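Local atomic coordinates of TetR family transcriptional repressor LfrR (Mycobacterium smegmatis, PDB entry 2V57), a protein that represses transcription of the lfrRA operon, which encodes an efflux pump and this regulator, by binding DNA directly at the lfrR-lfrA promoter region. Residues Leu89-Glu94 with Val173-Met177. Numbering follows the deposited sequence.
Sequences LRRVVE and VDAIM
The guanidinium of Arg-90 lies over Val-173 and Met-177 and meets Asp-174 at its edge. CG1 of Val-173 and CG of Met-177 sit under the same face, with Val-173 CG1 3.3 Å from Arg-90 NH1. At the edge, Arg-90 NH1 and NH2 both donate to one oxygen, OD1 of Asp-174, and form an end-on salt bridge. The NH2 bond to OD1 is 2.6 Å long and the straighter of the two. The NH1 bond to OD1 is 2.9 Å and more bent. OD1 stays near the guanidinium plane, but the carboxylate is turned 69° from it. The Arg-90 chain runs extended through CD and bends at chi3 (-73°), which brings its nitrogens to Asp-174.

Apolar packing lies beneath the salt bridge. Met-177 folds back at chi2 and chi3, and its SD rests 3.8 Å from Leu-89 CG and 3.9 Å from Val-93 CG2. Val-93 CG1 touches Ile-176 CG2 at 3.9 Å. Near the other end, CG of Glu-94 packs on CG2 of Val-173.

The contact joins helices 85-97 and 169-182 of the ligand-binding and dimerisation region of this TetR-family repressor. The segment axes pass 10.1 Å apart at 120°. Phe-152 and Met-156 of helix 147-164 pack on Val-93, and helix 128-134 touches Leu-89. Trp-147 of the second subunit packs on Ile-176.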
ATOM      1  N   LEU B  89      22.386   5.063  -2.323  1.00 32.72           N
ATOM      2  CA  LEU B  89      21.063   4.445  -2.374  1.00 28.89           C
ATOM      3  C   LEU B  89      20.665   3.943  -0.986  1.00 24.60           C
ATOM      4  O   LEU B  89      19.521   4.093  -0.573  1.00 22.19           O
ATOM      5  CB  LEU B  89      21.023   3.301  -3.398  1.00 27.90           C
ATOM      6  CG  LEU B  89      19.689   2.562  -3.553  1.00 30.53           C
ATOM      7  CD1 LEU B  89      18.544   3.533  -3.854  1.00 30.44           C
ATOM      8  CD2 LEU B  89      19.775   1.442  -4.615  1.00 28.60           C
ATOM      9  N   ARG B  90      21.614   3.351  -0.265  1.00 25.15           N
ATOM     10  CA  ARG B  90      21.335   2.919   1.100  1.00 28.02           C
ATOM     11  C   ARG B  90      20.896   4.090   1.991  1.00 24.08           C
ATOM     12  O   ARG B  90      19.928   3.965   2.750  1.00 20.85           O
ATOM     13  CB  ARG B  90      22.533   2.204   1.721  1.00 32.81           C
ATOM     14  CG  ARG B  90      22.315   1.853   3.187  1.00 37.79           C
ATOM     15  CD  ARG B  90      23.463   1.010   3.738  1.00 44.46           C
ATOM     16  NE  ARG B  90      23.389  -0.342   3.202  1.00 52.43           N
ATOM     17  CZ  ARG B  90      22.882  -1.374   3.868  1.00 49.52           C
ATOM     18  NH1 ARG B  90      22.432  -1.205   5.104  1.00 48.87           N
ATOM     19  NH2 ARG B  90      22.833  -2.568   3.296  1.00 49.32           N
ATOM     20  N   ARG B  91      21.581   5.225   1.893  1.00 23.38           N
ATOM     21  CA  ARG B  91      21.185   6.405   2.664  1.00 21.68           C
ATOM     22  C   ARG B  91      19.754   6.845   2.322  1.00 23.96           C
ATOM     23  O   ARG B  91      18.982   7.227   3.204  1.00 23.10           O
ATOM     24  CB  ARG B  91      22.162   7.554   2.436  1.00 25.77           C
ATOM     25  CG  ARG B  91      23.549   7.319   3.015  1.00 27.52           C
ATOM     26  CD  ARG B  91      24.327   8.610   3.134  1.00 31.14           C
ATOM     27  NE  ARG B  91      24.463   9.306   1.858  1.00 24.31           N
ATOM     28  CZ  ARG B  91      25.417   9.040   0.968  1.00 30.79           C
ATOM     29  NH1 ARG B  91      26.306   8.090   1.221  1.00 29.05           N
ATOM     30  NH2 ARG B  91      25.495   9.721  -0.174  1.00 28.43           N
ATOM     31  N   VAL B  92      19.403   6.779   1.042  1.00 22.90           N
ATOM     32  CA  VAL B  92      18.056   7.144   0.612  1.00 19.22           C
ATOM     33  C   VAL B  92      17.008   6.216   1.206  1.00 21.97           C
ATOM     34  O   VAL B  92      15.983   6.678   1.725  1.00 22.75           O
ATOM     35  CB  VAL B  92      17.945   7.182  -0.922  1.00 23.54           C
ATOM     36  CG1 VAL B  92      16.482   7.203  -1.361  1.00 22.01           C
ATOM     37  CG2 VAL B  92      18.712   8.402  -1.460  1.00 24.73           C
ATOM     38  N   VAL B  93      17.261   4.910   1.127  1.00 17.24           N
ATOM     39  CA  VAL B  93      16.381   3.924   1.743  1.00 20.70           C
ATOM     40  C   VAL B  93      16.200   4.198   3.241  1.00 22.79           C
ATOM     41  O   VAL B  93      15.074   4.220   3.749  1.00 18.61           O
ATOM     42  CB  VAL B  93      16.903   2.477   1.541  1.00 23.57           C
ATOM     43  CG1 VAL B  93      16.071   1.492   2.369  1.00 21.14           C
ATOM     44  CG2 VAL B  93      16.869   2.086   0.040  1.00 19.43           C
ATOM     45  N   GLU B  94      17.311   4.402   3.946  1.00 20.78           N
ATOM     46  CA  GLU B  94      17.236   4.701   5.377  1.00 20.05           C
ATOM     47  C   GLU B  94      16.400   5.936   5.648  1.00 23.25           C
ATOM     48  O   GLU B  94      15.550   5.937   6.539  1.00 27.44           O
ATOM     49  CB  GLU B  94      18.642   4.890   5.962  1.00 24.39           C
ATOM     50  CG  GLU B  94      19.428   3.604   6.032  1.00 28.22           C
ATOM     51  CD  GLU B  94      20.905   3.832   6.274  1.00 41.80           C
ATOM     52  OE1 GLU B  94      21.380   4.970   6.080  1.00 45.23           O
ATOM     53  OE2 GLU B  94      21.599   2.868   6.652  1.00 46.87           O
ATOM     54  N   VAL B 173      16.861  -2.615   6.012  1.00 23.47           N
ATOM     55  CA  VAL B 173      17.581  -1.858   4.993  1.00 24.99           C
ATOM     56  C   VAL B 173      18.347  -2.812   4.070  1.00 27.19           C
ATOM     57  O   VAL B 173      18.251  -2.711   2.845  1.00 25.47           O
ATOM     58  CB  VAL B 173      18.483  -0.790   5.616  1.00 27.92           C
ATOM     59  CG1 VAL B 173      19.351  -0.119   4.556  1.00 34.61           C
ATOM     60  CG2 VAL B 173      17.633   0.245   6.341  1.00 22.77           C
ATOM     61  N   ASP B 174      19.062  -3.770   4.650  1.00 25.01           N
ATOM     62  CA  ASP B 174      19.741  -4.792   3.851  1.00 26.74           C
ATOM     63  C   ASP B 174      18.784  -5.537   2.906  1.00 26.05           C
ATOM     64  O   ASP B 174      19.124  -5.807   1.762  1.00 24.82           O
ATOM     65  CB  ASP B 174      20.433  -5.825   4.741  1.00 27.87           C
ATOM     66  CG  ASP B 174      21.642  -5.265   5.474  1.00 35.50           C
ATOM     67  OD1 ASP B 174      22.023  -4.091   5.243  1.00 32.85           O
ATOM     68  OD2 ASP B 174      22.206  -6.012   6.294  1.00 37.91           O
ATOM     69  N   ALA B 175      17.607  -5.910   3.409  1.00 24.84           N
ATOM     70  CA  ALA B 175      16.647  -6.671   2.612  1.00 24.11           C
ATOM     71  C   ALA B 175      16.081  -5.824   1.484  1.00 22.18           C
ATOM     72  O   ALA B 175      15.969  -6.283   0.345  1.00 22.46           O
ATOM     73  CB  ALA B 175      15.520  -7.223   3.492  1.00 18.49           C
ATOM     74  N   ILE B 176      15.716  -4.583   1.792  1.00 21.40           N
ATOM     75  CA  ILE B 176      15.214  -3.708   0.748  1.00 18.74           C
ATOM     76  C   ILE B 176      16.305  -3.529  -0.310  1.00 24.16           C
ATOM     77  O   ILE B 176      16.040  -3.648  -1.503  1.00 22.70           O
ATOM     78  CB  ILE B 176      14.762  -2.355   1.297  1.00 20.83           C
ATOM     79  CG1 ILE B 176      13.490  -2.535   2.141  1.00 20.42           C
ATOM     80  CG2 ILE B 176      14.511  -1.358   0.150  1.00 22.72           C
ATOM     81  CD1 ILE B 176      13.080  -1.232   2.863  1.00 24.82           C
ATOM     82  N   MET B 177      17.535  -3.274   0.126  1.00 21.47           N
ATOM     83  CA  MET B 177      18.636  -3.092  -0.831  1.00 25.42           C
ATOM     84  C   MET B 177      18.815  -4.328  -1.723  1.00 25.12           C
ATOM     85  O   MET B 177      18.957  -4.211  -2.943  1.00 22.72           O
ATOM     86  CB  MET B 177      19.952  -2.750  -0.119  1.00 26.22           C
ATOM     87  CG  MET B 177      20.020  -1.348   0.433  1.00 26.37           C
ATOM     88  SD  MET B 177      19.986  -0.085  -0.862  1.00 26.81           S
ATOM     89  CE  MET B 177      21.565  -0.352  -1.688  1.00 24.86           C
TER